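Local structure of putative metal binding protein (Coccidioides immitis, 3CVG) at residues D105-I110 against S154-K159; A117-D122 against R198-T203; K131-A136 against I167-W172; V145-R150 against E162-I167. The protein is of uncertain function but probably binds a small ligand, perhaps a metal, as other proteins of the periplasmic binding protein superfamily do. One frame throughout, in Å; residues are numbered along the deposited sequence.

Contact 1 (D105-I110 against S154-K159)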
loop_
_atom_site.group_PDB
_atom_site.type_symbol
_atom_site.label_atom_id
_atom_site.label_comp_id
_atom_site.label_asym_id
_atom_site.label_seq_id
_atom_site.Cartn_x
_atom_site.Cartn_y
_atom_site.Cartn_z
ATOM N N ASP A 105 4.432 3.689 3.692
ATOM C CA ASP A 105 4.148 2.283 3.938
ATOM C C ASP A 105 5.324 1.516 3.337
ATOM O O ASP A 105 6.167 2.106 2.656
ATOM C CB ASP A 105 2.824 1.897 3.269
ATOM C CG ASP A 105 2.460 0.432 3.482
ATOM O OD1 ASP A 105 2.898 -0.163 4.490
ATOM O OD2 ASP A 105 1.714 -0.117 2.643
ATOM N N HIS A 106 5.400 0.214 3.581
ATOM C CA HIS A 106 6.519 -0.556 3.055
ATOM C C HIS A 106 6.113 -1.928 2.525
ATOM O O HIS A 106 5.300 -2.623 3.130
ATOM C CB HIS A 106 7.594 -0.724 4.136
ATOM C CG HIS A 106 7.967 0.558 4.820
ATOM N ND1 HIS A 106 7.250 1.075 5.877
ATOM C CD2 HIS A 106 8.942 1.462 4.548
ATOM C CE1 HIS A 106 7.764 2.240 6.228
ATOM N NE2 HIS A 106 8.789 2.499 5.437
ATOM N N PHE A 107 6.675 -2.296 1.378
ATOM C CA PHE A 107 6.415 -3.601 0.774
ATOM C C PHE A 107 7.537 -4.530 1.256
ATOM O O PHE A 107 8.570 -4.064 1.749
ATOM C CB PHE A 107 6.482 -3.513 -0.762
ATOM C CG PHE A 107 5.298 -2.820 -1.402
ATOM C CD1 PHE A 107 4.038 -3.409 -1.395
ATOM C CD2 PHE A 107 5.459 -1.593 -2.049
ATOM C CE1 PHE A 107 2.950 -2.792 -2.028
ATOM C CE2 PHE A 107 4.381 -0.967 -2.683
ATOM C CZ PHE A 107 3.123 -1.570 -2.672
HETATM N N MSE A 108 7.333 -5.836 1.129
HETATM C CA MSE A 108 8.367 -6.795 1.496
HETATM C C MSE A 108 8.284 -8.047 0.629
HETATM O O MSE A 108 7.198 -8.438 0.182
HETATM C CB MSE A 108 8.300 -7.179 2.990
HETATM C CG MSE A 108 6.922 -7.174 3.653
HETATM SE SE MSE A 108 7.042 -7.463 5.615
HETATM C CE MSE A 108 7.267 -9.381 5.651
ATOM N N LEU A 109 9.443 -8.637 0.353
ATOM C CA LEU A 109 9.506 -9.875 -0.417
ATOM C C LEU A 109 9.723 -10.961 0.621
ATOM O O LEU A 109 10.691 -10.917 1.384
ATOM C CB LEU A 109 10.682 -9.866 -1.391
ATOM C CG LEU A 109 10.882 -11.179 -2.150
ATOM C CD1 LEU A 109 9.677 -11.443 -3.067
ATOM C CD2 LEU A 109 12.177 -11.111 -2.947
ATOM N N ILE A 110 8.804 -11.914 0.680
ATOM C CA ILE A 110 8.923 -12.997 1.640
ATOM C C ILE A 110 8.888 -14.324 0.881
ATOM O O ILE A 110 8.418 -14.385 -0.257
ATOM C CB ILE A 110 7.786 -12.921 2.689
ATOM C CG1 ILE A 110 6.428 -13.205 2.040
ATOM C CG2 ILE A 110 7.752 -11.527 3.314
ATOM C CD1 ILE A 110 6.057 -14.679 2.010
ATOM N N SER A 154 -4.061 -4.074 -7.907
ATOM C CA SER A 154 -3.759 -3.362 -6.664
ATOM C C SER A 154 -2.343 -2.797 -6.644
ATOM O O SER A 154 -1.519 -3.122 -7.495
ATOM C CB SER A 154 -3.917 -4.305 -5.472
ATOM O OG SER A 154 -2.928 -5.323 -5.514
ATOM N N ALA A 155 -2.062 -1.957 -5.647
ATOM C CA ALA A 155 -0.734 -1.380 -5.497
ATOM C C ALA A 155 0.304 -2.514 -5.418
ATOM O O ALA A 155 1.369 -2.427 -6.019
ATOM C CB ALA A 155 -0.685 -0.508 -4.238
ATOM N N THR A 156 -0.015 -3.581 -4.689
ATOM C CA THR A 156 0.900 -4.719 -4.575
ATOM C C THR A 156 1.145 -5.348 -5.957
ATOM O O THR A 156 2.284 -5.608 -6.336
ATOM C CB THR A 156 0.326 -5.782 -3.607
ATOM O OG1 THR A 156 0.182 -5.200 -2.306
ATOM C CG2 THR A 156 1.247 -6.988 -3.508
ATOM N N ASN A 157 0.073 -5.591 -6.706
ATOM C CA ASN A 157 0.195 -6.163 -8.046
ATOM C C ASN A 157 1.054 -5.249 -8.922
ATOM O O ASN A 157 1.965 -5.713 -9.606
ATOM C CB ASN A 157 -1.200 -6.350 -8.661
ATOM C CG ASN A 157 -1.162 -6.896 -10.092
ATOM O OD1 ASN A 157 -0.259 -7.648 -10.484
ATOM N ND2 ASN A 157 -2.173 -6.551 -10.859
ATOM N N ILE A 158 0.776 -3.951 -8.890
ATOM C CA ILE A 158 1.551 -2.996 -9.678
ATOM C C ILE A 158 3.041 -3.149 -9.328
ATOM O O ILE A 158 3.900 -3.237 -10.206
ATOM C CB ILE A 158 1.088 -1.535 -9.372
ATOM C CG1 ILE A 158 -0.271 -1.269 -10.024
ATOM C CG2 ILE A 158 2.143 -0.519 -9.856
ATOM C CD1 ILE A 158 -1.002 -0.045 -9.441
ATOM N N LYS A 159 3.323 -3.225 -8.029
ATOM C CA LYS A 159 4.691 -3.329 -7.535
ATOM C C LYS A 159 5.451 -4.551 -8.061
ATOM O O LYS A 159 6.551 -4.414 -8.608
ATOM C CB LYS A 159 4.686 -3.373 -6.017
ATOM C CG LYS A 159 6.026 -3.728 -5.418
ATOM C CD LYS A 159 6.863 -2.512 -5.089
ATOM C CE LYS A 159 7.192 -1.669 -6.287
ATOM N NZ LYS A 159 6.884 -0.229 -5.988
#
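The ring of Phe107 lies beneath the aliphatic part of Lys159, whose CG sits over one ring face 4.1 Å from the centroid in a CH-pi contact, shifted toward the rim. The next carbon of the chain completes the overlap, with Lys159 CD 3.5 Å from Phe107 CD2. The lysine chain leaves the helix with CG anti to the backbone N (chi1 170°) and then bends at chi2, chi3 and chi4, and its methylenes cross the ring face at a slant while the ammonium is hydrogen-bonded to the carbonyl oxygen of Pro232. The other approaches to the ring come from the first turn of the helix. Thr156 OG1 stands at the edge, near the ring plane, 3.7 Å from Phe107 CE1, and Phe107 CZ is 3.9 Å from Ala155 O. The methyl of Ala155 is a looser neighbour, its CB 4.3 Å from Phe107 CZ. Phe107 thus packs one side chain of strand 100-111 against the start of helix 155-166; in two-lobed binding proteins, to whose superfamily this chain belongs, helix N-termini commonly face the ligand cleft. A bound calcium ion lies about 3 Å from the side chain of Thr156, which places this helix end at an ion site. The turn itself is capped by Ser154: its OG accepts from Asn157 N at 3.2 Å in a nearly straight bond (169°) and is also hydrogen-bonded to Asp152. On the strand, the backbone of Phe107 is bonded to both Gly225 and Leu233.

Contact 2 (A117-D122 against R198-T203)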
loop_
_atom_site.group_PDB
_atom_site.type_symbol
_atom_site.label_atom_id
_atom_site.label_comp_id
_atom_site.label_asym_id
_atom_site.label_seq_id
_atom_site.Cartn_x
_atom_site.Cartn_y
_atom_site.Cartn_z
ATOM N N ALA A 117 15.180 -20.604 -4.191
ATOM C CA ALA A 117 15.793 -19.655 -5.112
ATOM C C ALA A 117 17.172 -19.237 -4.597
ATOM O O ALA A 117 17.916 -18.531 -5.280
ATOM C CB ALA A 117 14.908 -18.432 -5.272
ATOM N N LYS A 118 17.493 -19.670 -3.381
ATOM C CA LYS A 118 18.781 -19.359 -2.763
ATOM C C LYS A 118 19.083 -17.860 -2.723
ATOM O O LYS A 118 20.189 -17.420 -3.041
ATOM C CB LYS A 118 19.887 -20.130 -3.494
ATOM C CG LYS A 118 19.645 -21.628 -3.439
ATOM C CD LYS A 118 20.595 -22.436 -4.310
ATOM C CE LYS A 118 20.245 -23.924 -4.215
ATOM N NZ LYS A 118 18.784 -24.194 -4.456
ATOM N N LEU A 119 18.086 -17.085 -2.308
ATOM C CA LEU A 119 18.205 -15.639 -2.201
ATOM C C LEU A 119 19.098 -15.235 -1.031
ATOM O O LEU A 119 19.002 -15.804 0.056
ATOM C CB LEU A 119 16.823 -15.008 -2.010
ATOM C CG LEU A 119 15.786 -15.236 -3.110
ATOM C CD1 LEU A 119 14.585 -14.338 -2.859
ATOM C CD2 LEU A 119 16.407 -14.928 -4.471
ATOM N N SER A 120 19.955 -14.245 -1.265
ATOM C CA SER A 120 20.866 -13.741 -0.240
ATOM C C SER A 120 20.388 -12.373 0.242
ATOM O O SER A 120 20.274 -11.430 -0.537
ATOM C CB SER A 120 22.285 -13.628 -0.805
ATOM O OG SER A 120 23.193 -13.155 0.176
ATOM N N GLY A 121 20.117 -12.278 1.540
ATOM C CA GLY A 121 19.625 -11.046 2.132
ATOM C C GLY A 121 20.211 -9.711 1.699
ATOM O O GLY A 121 19.490 -8.713 1.635
ATOM N N ASP A 122 21.504 -9.672 1.397
ATOM C CA ASP A 122 22.132 -8.418 1.000
ATOM C C ASP A 122 21.911 -8.026 -0.459
ATOM O O ASP A 122 22.071 -6.859 -0.816
ATOM C CB ASP A 122 23.632 -8.467 1.301
ATOM C CG ASP A 122 23.927 -8.854 2.742
ATOM O OD1 ASP A 122 23.206 -8.385 3.653
ATOM O OD2 ASP A 122 24.887 -9.620 2.965
ATOM N N ARG A 198 4.314 -22.467 0.171
ATOM C CA ARG A 198 5.765 -22.333 0.073
ATOM C C ARG A 198 6.185 -21.557 -1.178
ATOM O O ARG A 198 7.038 -22.003 -1.944
ATOM C CB ARG A 198 6.442 -23.710 0.082
ATOM C CG ARG A 198 6.259 -24.470 1.388
ATOM C CD ARG A 198 7.003 -25.796 1.356
ATOM N NE ARG A 198 6.365 -26.732 0.435
ATOM C CZ ARG A 198 6.923 -27.857 0.005
ATOM N NH1 ARG A 198 8.142 -28.195 0.412
ATOM N NH2 ARG A 198 6.259 -28.644 -0.830
ATOM N N GLU A 199 5.581 -20.391 -1.379
ATOM C CA GLU A 199 5.907 -19.558 -2.528
ATOM C C GLU A 199 6.414 -18.197 -2.068
ATOM O O GLU A 199 6.144 -17.757 -0.942
ATOM C CB GLU A 199 4.671 -19.356 -3.413
ATOM C CG GLU A 199 3.982 -20.646 -3.826
ATOM C CD GLU A 199 2.765 -20.430 -4.714
ATOM O OE1 GLU A 199 2.162 -19.330 -4.694
ATOM O OE2 GLU A 199 2.396 -21.382 -5.426
ATOM N N TYR A 200 7.165 -17.538 -2.938
ATOM C CA TYR A 200 7.654 -16.203 -2.646
ATOM C C TYR A 200 6.529 -15.267 -3.065
ATOM O O TYR A 200 5.703 -15.622 -3.914
ATOM C CB TYR A 200 8.889 -15.876 -3.481
ATOM C CG TYR A 200 10.113 -16.699 -3.145
ATOM C CD1 TYR A 200 11.145 -16.170 -2.368
ATOM C CD2 TYR A 200 10.259 -17.995 -3.641
ATOM C CE1 TYR A 200 12.301 -16.911 -2.096
ATOM C CE2 TYR A 200 11.409 -18.744 -3.379
ATOM C CZ TYR A 200 12.429 -18.196 -2.607
ATOM O OH TYR A 200 13.573 -18.932 -2.367
ATOM N N THR A 201 6.479 -14.087 -2.459
ATOM C CA THR A 201 5.466 -13.118 -2.823
ATOM C C THR A 201 5.807 -11.745 -2.272
ATOM O O THR A 201 6.537 -11.625 -1.286
ATOM C CB THR A 201 4.072 -13.511 -2.281
ATOM O OG1 THR A 201 3.081 -12.691 -2.901
ATOM C CG2 THR A 201 3.998 -13.297 -0.762
ATOM N N ILE A 202 5.298 -10.713 -2.933
ATOM C CA ILE A 202 5.488 -9.352 -2.459
ATOM C C ILE A 202 4.218 -9.103 -1.666
ATOM O O ILE A 202 3.118 -9.398 -2.139
ATOM C CB ILE A 202 5.595 -8.342 -3.620
ATOM C CG1 ILE A 202 6.972 -8.466 -4.287
ATOM C CG2 ILE A 202 5.351 -6.929 -3.114
ATOM C CD1 ILE A 202 8.148 -8.024 -3.419
ATOM N N THR A 203 4.386 -8.608 -0.444
ATOM C CA THR A 203 3.273 -8.315 0.445
ATOM C C THR A 203 3.618 -6.987 1.130
ATOM O O THR A 203 4.589 -6.329 0.751
ATOM C CB THR A 203 3.091 -9.459 1.501
ATOM O OG1 THR A 203 1.945 -9.196 2.319
ATOM C CG2 THR A 203 4.322 -9.579 2.396
#
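The hydroxyl of Tyr200 has two hydrogen-bond partners: Ala117 N donates to Tyr200 OH at 3.0 Å with an N-H...O angle of 155°, and Asn115 OD1 forms a second hydrogen bond to the same oxygen. Asn115 OD1 is also bonded to Leu119 N, so one amide oxygen ties the phenol and the loop backbone together, and the buried hydroxyl is satisfied by partners from the loop. Around this polar end the contact is apolar. The methyl of Ala117 sits beside the far end of the ring, its CB 3.6 Å from Tyr200 CZ, while one branch of Leu119 meets the ring further down, CD1 being 3.5 Å from Tyr200 CE1. Both approach obliquely. The leucine and tyrosine side chains run past one another in opposite directions, each reaching toward the other's backbone. With CG anti to its carbonyl carbon (chi1 -67°), Tyr200 sends its ring out from strand 200-204 to the loop, bridging the 9.2 Å between the CA atoms of Ala117 and Tyr200, the nearest pair across the two segments. The same loop continues into helix 125-138, whose Met132 touches both Ala117 and Tyr200 and whose Lys131 packs on Leu119. Tyr200 therefore joins the loop after strand 100-111 to strand 200-204, which runs antiparallel to strand 100-111 and parallel to strand 147-149.

Contact 3 (K131-A136 against I167-W172)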
loop_
_atom_site.group_PDB
_atom_site.type_symbol
_atom_site.label_atom_id
_atom_site.label_comp_id
_atom_site.label_asym_id
_atom_site.label_seq_id
_atom_site.Cartn_x
_atom_site.Cartn_y
_atom_site.Cartn_z
ATOM N N LYS A 131 17.164 -13.862 -9.789
ATOM C CA LYS A 131 17.488 -15.177 -9.245
ATOM C C LYS A 131 16.259 -16.093 -9.193
ATOM O O LYS A 131 16.339 -17.269 -9.554
ATOM C CB LYS A 131 18.081 -15.021 -7.839
ATOM C CG LYS A 131 19.145 -16.048 -7.494
ATOM C CD LYS A 131 19.921 -15.612 -6.255
ATOM C CE LYS A 131 21.101 -16.525 -5.968
ATOM N NZ LYS A 131 21.955 -15.976 -4.874
HETATM N N MSE A 132 15.129 -15.565 -8.728
HETATM C CA MSE A 132 13.910 -16.364 -8.668
HETATM C C MSE A 132 13.524 -16.835 -10.066
HETATM O O MSE A 132 13.207 -18.007 -10.266
HETATM C CB MSE A 132 12.751 -15.556 -8.062
HETATM C CG MSE A 132 12.761 -15.468 -6.527
HETATM SE SE MSE A 132 11.224 -14.517 -5.768
HETATM C CE MSE A 132 9.814 -15.527 -6.617
ATOM N N HIS A 133 13.558 -15.921 -11.029
ATOM C CA HIS A 133 13.204 -16.253 -12.405
ATOM C C HIS A 133 14.004 -17.436 -12.946
ATOM O O HIS A 133 13.424 -18.416 -13.409
ATOM C CB HIS A 133 13.405 -15.041 -13.327
ATOM C CG HIS A 133 13.325 -15.371 -14.785
ATOM N ND1 HIS A 133 14.402 -15.850 -15.501
ATOM C CD2 HIS A 133 12.289 -15.318 -15.660
ATOM C CE1 HIS A 133 14.035 -16.076 -16.751
ATOM N NE2 HIS A 133 12.759 -15.763 -16.872
ATOM N N ASP A 134 15.328 -17.344 -12.871
ATOM C CA ASP A 134 16.191 -18.405 -13.379
ATOM C C ASP A 134 15.969 -19.729 -12.645
ATOM O O ASP A 134 15.934 -20.797 -13.265
ATOM C CB ASP A 134 17.659 -17.978 -13.283
ATOM C CG ASP A 134 17.945 -16.692 -14.045
ATOM O OD1 ASP A 134 17.102 -16.275 -14.875
ATOM O OD2 ASP A 134 19.020 -16.098 -13.825
ATOM N N ALA A 135 15.807 -19.660 -11.327
ATOM C CA ALA A 135 15.579 -20.870 -10.538
ATOM C C ALA A 135 14.202 -21.449 -10.852
ATOM O O ALA A 135 14.014 -22.660 -10.853
ATOM C CB ALA A 135 15.688 -20.561 -9.048
ATOM N N ALA A 136 13.230 -20.580 -11.106
ATOM C CA ALA A 136 11.893 -21.058 -11.421
ATOM C C ALA A 136 11.937 -21.708 -12.801
ATOM O O ALA A 136 11.334 -22.755 -13.027
ATOM C CB ALA A 136 10.897 -19.899 -11.401
ATOM N N ILE A 167 13.572 -6.309 -14.657
ATOM C CA ILE A 167 14.630 -7.230 -15.052
ATOM C C ILE A 167 14.365 -7.845 -16.432
ATOM O O ILE A 167 14.937 -8.877 -16.783
ATOM C CB ILE A 167 14.841 -8.358 -14.023
ATOM C CG1 ILE A 167 13.576 -9.199 -13.883
ATOM C CG2 ILE A 167 15.277 -7.754 -12.679
ATOM C CD1 ILE A 167 13.808 -10.507 -13.168
ATOM N N GLY A 168 13.490 -7.201 -17.204
ATOM C CA GLY A 168 13.175 -7.664 -18.547
ATOM C C GLY A 168 12.306 -8.898 -18.697
ATOM O O GLY A 168 12.364 -9.565 -19.734
ATOM N N GLN A 169 11.495 -9.205 -17.689
ATOM C CA GLN A 169 10.623 -10.378 -17.756
ATOM C C GLN A 169 9.138 -10.009 -17.744
ATOM O O GLN A 169 8.735 -9.023 -17.116
ATOM C CB GLN A 169 10.895 -11.321 -16.579
ATOM C CG GLN A 169 12.331 -11.818 -16.450
ATOM C CD GLN A 169 12.805 -12.557 -17.679
ATOM O OE1 GLN A 169 12.041 -13.288 -18.309
ATOM N NE2 GLN A 169 14.076 -12.382 -18.020
ATOM N N VAL A 170 8.330 -10.805 -18.446
ATOM C CA VAL A 170 6.884 -10.603 -18.497
ATOM C C VAL A 170 6.274 -11.984 -18.255
ATOM O O VAL A 170 5.815 -12.645 -19.189
ATOM C CB VAL A 170 6.414 -10.084 -19.884
ATOM C CG1 VAL A 170 4.979 -9.567 -19.770
ATOM C CG2 VAL A 170 7.345 -8.972 -20.398
ATOM N N PRO A 171 6.258 -12.438 -16.991
ATOM C CA PRO A 171 5.724 -13.752 -16.590
ATOM C C PRO A 171 4.300 -14.072 -17.023
ATOM O O PRO A 171 3.988 -15.229 -17.319
ATOM C CB PRO A 171 5.846 -13.731 -15.064
ATOM C CG PRO A 171 6.961 -12.763 -14.813
ATOM C CD PRO A 171 6.693 -11.674 -15.808
ATOM N N TRP A 172 3.439 -13.058 -17.045
ATOM C CA TRP A 172 2.035 -13.249 -17.423
ATOM C C TRP A 172 1.784 -13.319 -18.919
ATOM O O TRP A 172 0.744 -13.824 -19.341
ATOM C CB TRP A 172 1.183 -12.128 -16.825
ATOM C CG TRP A 172 1.714 -10.767 -17.145
ATOM C CD1 TRP A 172 1.427 -10.011 -18.242
ATOM C CD2 TRP A 172 2.665 -10.018 -16.377
ATOM N NE1 TRP A 172 2.137 -8.837 -18.205
ATOM C CE2 TRP A 172 2.907 -8.813 -17.074
ATOM C CE3 TRP A 172 3.333 -10.245 -15.165
ATOM C CZ2 TRP A 172 3.792 -7.832 -16.601
ATOM C CZ3 TRP A 172 4.213 -9.268 -14.690
ATOM C CH2 TRP A 172 4.432 -8.077 -15.411
#
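His133, on helix 125-138, and Gln169, in the turn after helix 155-166, approach with their CA atoms 8.4 Å apart, the turn being a Schellman motif in which Gly168 has positive phi and Gln169 N bonds back to Trp164 O. The side chains fill the gap, crossing at about a right angle. The amide of Gln169 lies over one face of the imidazole, with its CD 3.2 Å above the ring plane and displaced toward the rim, on the side of NE2 and CD2. The two planes are inclined by 37°, so the groups are tilted rather than stacked flat. A bend at chi2 (-58°) folds the glutamine back and carries its amide across the ring. Gln169 OE1 comes within 3.0 Å of His133 NE2, yet the angle is too poor for a hydrogen bond; the oxygen approaches from above the ring. The aliphatic part joins in as well, with Gln169 CG 3.6 Å from His133 CD2. The indole of Trp164 also packs against His133, near its CB. At the ring's edge, His133 ND1 donates to Asp134 OD1 at 2.8 Å, nearly within the ring plane. This bond places a proton on ND1 and fixes the ring's rotation; the carboxylate probably also stabilises any positive charge on the imidazole, which the carbonyl oxygen of Gln169 hanging over the ring would tend to favour too.

Contact 4 (V145-R150 against E162-I167)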
loop_
_atom_site.group_PDB
_atom_site.type_symbol
_atom_site.label_atom_id
_atom_site.label_comp_id
_atom_site.label_asym_id
_atom_site.label_seq_id
_atom_site.Cartn_x
_atom_site.Cartn_y
_atom_site.Cartn_z
ATOM N N VAL A 145 10.451 -23.213 -7.301
ATOM C CA VAL A 145 10.344 -21.778 -7.066
ATOM C C VAL A 145 9.085 -21.248 -7.752
ATOM O O VAL A 145 8.955 -21.343 -8.971
ATOM C CB VAL A 145 11.571 -21.037 -7.627
ATOM C CG1 VAL A 145 11.395 -19.530 -7.486
ATOM C CG2 VAL A 145 12.827 -21.498 -6.893
ATOM N N ARG A 146 8.152 -20.732 -6.957
ATOM C CA ARG A 146 6.914 -20.159 -7.479
ATOM C C ARG A 146 6.702 -18.774 -6.845
ATOM O O ARG A 146 7.152 -18.522 -5.724
ATOM C CB ARG A 146 5.725 -21.089 -7.187
ATOM C CG ARG A 146 5.781 -22.420 -7.972
ATOM C CD ARG A 146 4.704 -23.394 -7.519
ATOM N NE ARG A 146 3.355 -22.848 -7.672
ATOM C CZ ARG A 146 2.727 -22.722 -8.837
ATOM N NH1 ARG A 146 3.322 -23.102 -9.963
ATOM N NH2 ARG A 146 1.498 -22.232 -8.874
ATOM N N PHE A 147 6.046 -17.876 -7.577
ATOM C CA PHE A 147 5.788 -16.519 -7.095
ATOM C C PHE A 147 4.290 -16.237 -7.128
ATOM O O PHE A 147 3.664 -16.374 -8.183
ATOM C CB PHE A 147 6.503 -15.498 -7.987
ATOM C CG PHE A 147 6.308 -14.084 -7.546
ATOM C CD1 PHE A 147 7.159 -13.514 -6.607
ATOM C CD2 PHE A 147 5.241 -13.333 -8.030
ATOM C CE1 PHE A 147 6.952 -12.216 -6.159
ATOM C CE2 PHE A 147 5.031 -12.030 -7.579
ATOM C CZ PHE A 147 5.892 -11.480 -6.645
ATOM N N LEU A 148 3.729 -15.825 -5.989
ATOM C CA LEU A 148 2.296 -15.538 -5.900
ATOM C C LEU A 148 1.939 -14.082 -6.195
ATOM O O LEU A 148 2.410 -13.153 -5.530
ATOM C CB LEU A 148 1.745 -15.925 -4.516
ATOM C CG LEU A 148 0.214 -15.982 -4.334
ATOM C CD1 LEU A 148 -0.117 -16.957 -3.218
ATOM C CD2 LEU A 148 -0.388 -14.596 -4.026
ATOM N N SER A 149 1.095 -13.898 -7.200
ATOM C CA SER A 149 0.636 -12.576 -7.600
ATOM C C SER A 149 -0.864 -12.447 -7.343
ATOM O O SER A 149 -1.647 -13.329 -7.707
ATOM C CB SER A 149 0.935 -12.337 -9.087
ATOM O OG SER A 149 0.226 -11.215 -9.593
ATOM N N ARG A 150 -1.265 -11.355 -6.704
ATOM C CA ARG A 150 -2.681 -11.122 -6.450
ATOM C C ARG A 150 -3.419 -10.812 -7.763
ATOM O O ARG A 150 -4.649 -10.901 -7.822
ATOM C CB ARG A 150 -2.855 -10.008 -5.421
ATOM C CG ARG A 150 -2.561 -10.494 -3.996
ATOM C CD ARG A 150 -2.518 -9.349 -3.000
ATOM N NE ARG A 150 -3.724 -8.534 -3.067
ATOM C CZ ARG A 150 -3.772 -7.252 -2.727
ATOM N NH1 ARG A 150 -2.678 -6.640 -2.290
ATOM N NH2 ARG A 150 -4.908 -6.576 -2.844
ATOM N N GLU A 162 5.898 -4.364 -11.744
ATOM C CA GLU A 162 6.967 -3.415 -11.980
ATOM C C GLU A 162 8.337 -4.083 -11.781
ATOM O O GLU A 162 9.246 -3.874 -12.585
ATOM C CB GLU A 162 6.809 -2.297 -10.974
ATOM C CG GLU A 162 7.240 -0.939 -11.439
ATOM C CD GLU A 162 6.675 0.142 -10.531
ATOM O OE1 GLU A 162 7.127 0.250 -9.368
ATOM O OE2 GLU A 162 5.746 0.858 -10.964
ATOM N N LEU A 163 8.496 -4.847 -10.696
ATOM C CA LEU A 163 9.773 -5.501 -10.398
ATOM C C LEU A 163 10.156 -6.514 -11.482
ATOM O O LEU A 163 11.304 -6.562 -11.914
ATOM C CB LEU A 163 9.702 -6.162 -9.010
ATOM C CG LEU A 163 9.624 -5.143 -7.870
ATOM C CD1 LEU A 163 9.347 -5.846 -6.559
ATOM C CD2 LEU A 163 10.931 -4.376 -7.811
ATOM N N TRP A 164 9.201 -7.320 -11.936
ATOM C CA TRP A 164 9.496 -8.286 -13.002
ATOM C C TRP A 164 9.953 -7.576 -14.279
ATOM O O TRP A 164 10.963 -7.949 -14.896
ATOM C CB TRP A 164 8.262 -9.148 -13.300
ATOM C CG TRP A 164 7.981 -10.148 -12.206
ATOM C CD1 TRP A 164 6.893 -10.192 -11.388
ATOM C CD2 TRP A 164 8.843 -11.208 -11.785
ATOM N NE1 TRP A 164 7.022 -11.217 -10.476
ATOM C CE2 TRP A 164 8.213 -11.858 -10.700
ATOM C CE3 TRP A 164 10.092 -11.672 -12.217
ATOM C CZ2 TRP A 164 8.788 -12.945 -10.042
ATOM C CZ3 TRP A 164 10.667 -12.754 -11.557
ATOM C CH2 TRP A 164 10.013 -13.376 -10.484
ATOM N N LEU A 165 9.210 -6.549 -14.677
ATOM C CA LEU A 165 9.565 -5.797 -15.874
ATOM C C LEU A 165 10.944 -5.153 -15.734
ATOM O O LEU A 165 11.669 -5.048 -16.720
ATOM C CB LEU A 165 8.521 -4.715 -16.169
ATOM C CG LEU A 165 7.118 -5.185 -16.598
ATOM C CD1 LEU A 165 6.267 -3.976 -16.882
ATOM C CD2 LEU A 165 7.191 -6.057 -17.843
ATOM N N SER A 166 11.309 -4.736 -14.518
ATOM C CA SER A 166 12.610 -4.093 -14.283
ATOM C C SER A 166 13.785 -4.997 -14.668
ATOM O O SER A 166 14.879 -4.509 -14.964
ATOM C CB SER A 166 12.758 -3.657 -12.811
ATOM O OG SER A 166 12.966 -4.767 -11.948
ATOM N N ILE A 167 13.572 -6.309 -14.657
ATOM C CA ILE A 167 14.630 -7.230 -15.052
ATOM C C ILE A 167 14.365 -7.845 -16.432
ATOM O O ILE A 167 14.937 -8.877 -16.783
ATOM C CB ILE A 167 14.841 -8.358 -14.023
ATOM C CG1 ILE A 167 13.576 -9.199 -13.883
ATOM C CG2 ILE A 167 15.277 -7.754 -12.679
ATOM C CD1 ILE A 167 13.808 -10.507 -13.168
#
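Trp164 turns the edge of its indole onto the face of Phe147 in a T-shaped pair, the two planes being almost exactly perpendicular at 89°. The centroids of the phenyl ring and the five-membered ring are 4.9 Å apart. The edge that touches is the one running from NE1 to CZ2, and it spans the phenyl ring unevenly. NE1 lies 3.6 Å above the plane toward one rim, with Phe147 CE2 and CD2 as its nearest atoms, whereas CZ2 settles near the base of the ring, 3.7 Å from Phe147 CG. The indole nitrogen therefore faces the pi cloud, and its hydrogen may contribute a weak N-H...pi attraction, which would suit a polar group in this buried setting. The two side chains slide past one another in opposite directions as they leave their backbones. Phe147 extends with CG anti to its backbone N (chi1 -179°), and the reach of both rings spans a separation of 10.8 Å between the CA atoms of Phe147 and Trp164. Trp164 belongs to a larger aromatic cluster: it meets Phe129 edge-to-face and also packs against the rings of Trp179 and Tyr180. Met132 of helix 125-138 touches Phe147. Strand 147-149 leads into helix 155-166 and then to the parallel strand 180-182, so the pair packs the helix onto the first strand of a beta-alpha-beta crossover, the unit from which the alpha/beta lobes of periplasmic binding proteins are built.

In the fold
Contacts 1 and 4 use opposite ends of helix 155-166 and have centres about 11 Å apart; the calcium ion lies by the first, about 12 Å from the side chain of Phe147 in the second. Contacts 3 and 4 are the closest pair, with centres about 7 Å apart, sharing Ile167 and joined by Met132 CE, 3.3 Å from Phe147 CD1. Segment 198-203 ties contact 2 to contacts 1 and 4: Met108 N probably bonds to Thr203 O (2.8 Å), and Arg146 NE forms a salt bridge with Glu199 OE2 (2.8 Å). Lys131 NZ, hydrogen-bonded to Lys118 O, links contacts 2 and 3. Contact 3 is the farthest from contact 1, about 17 Å between centres.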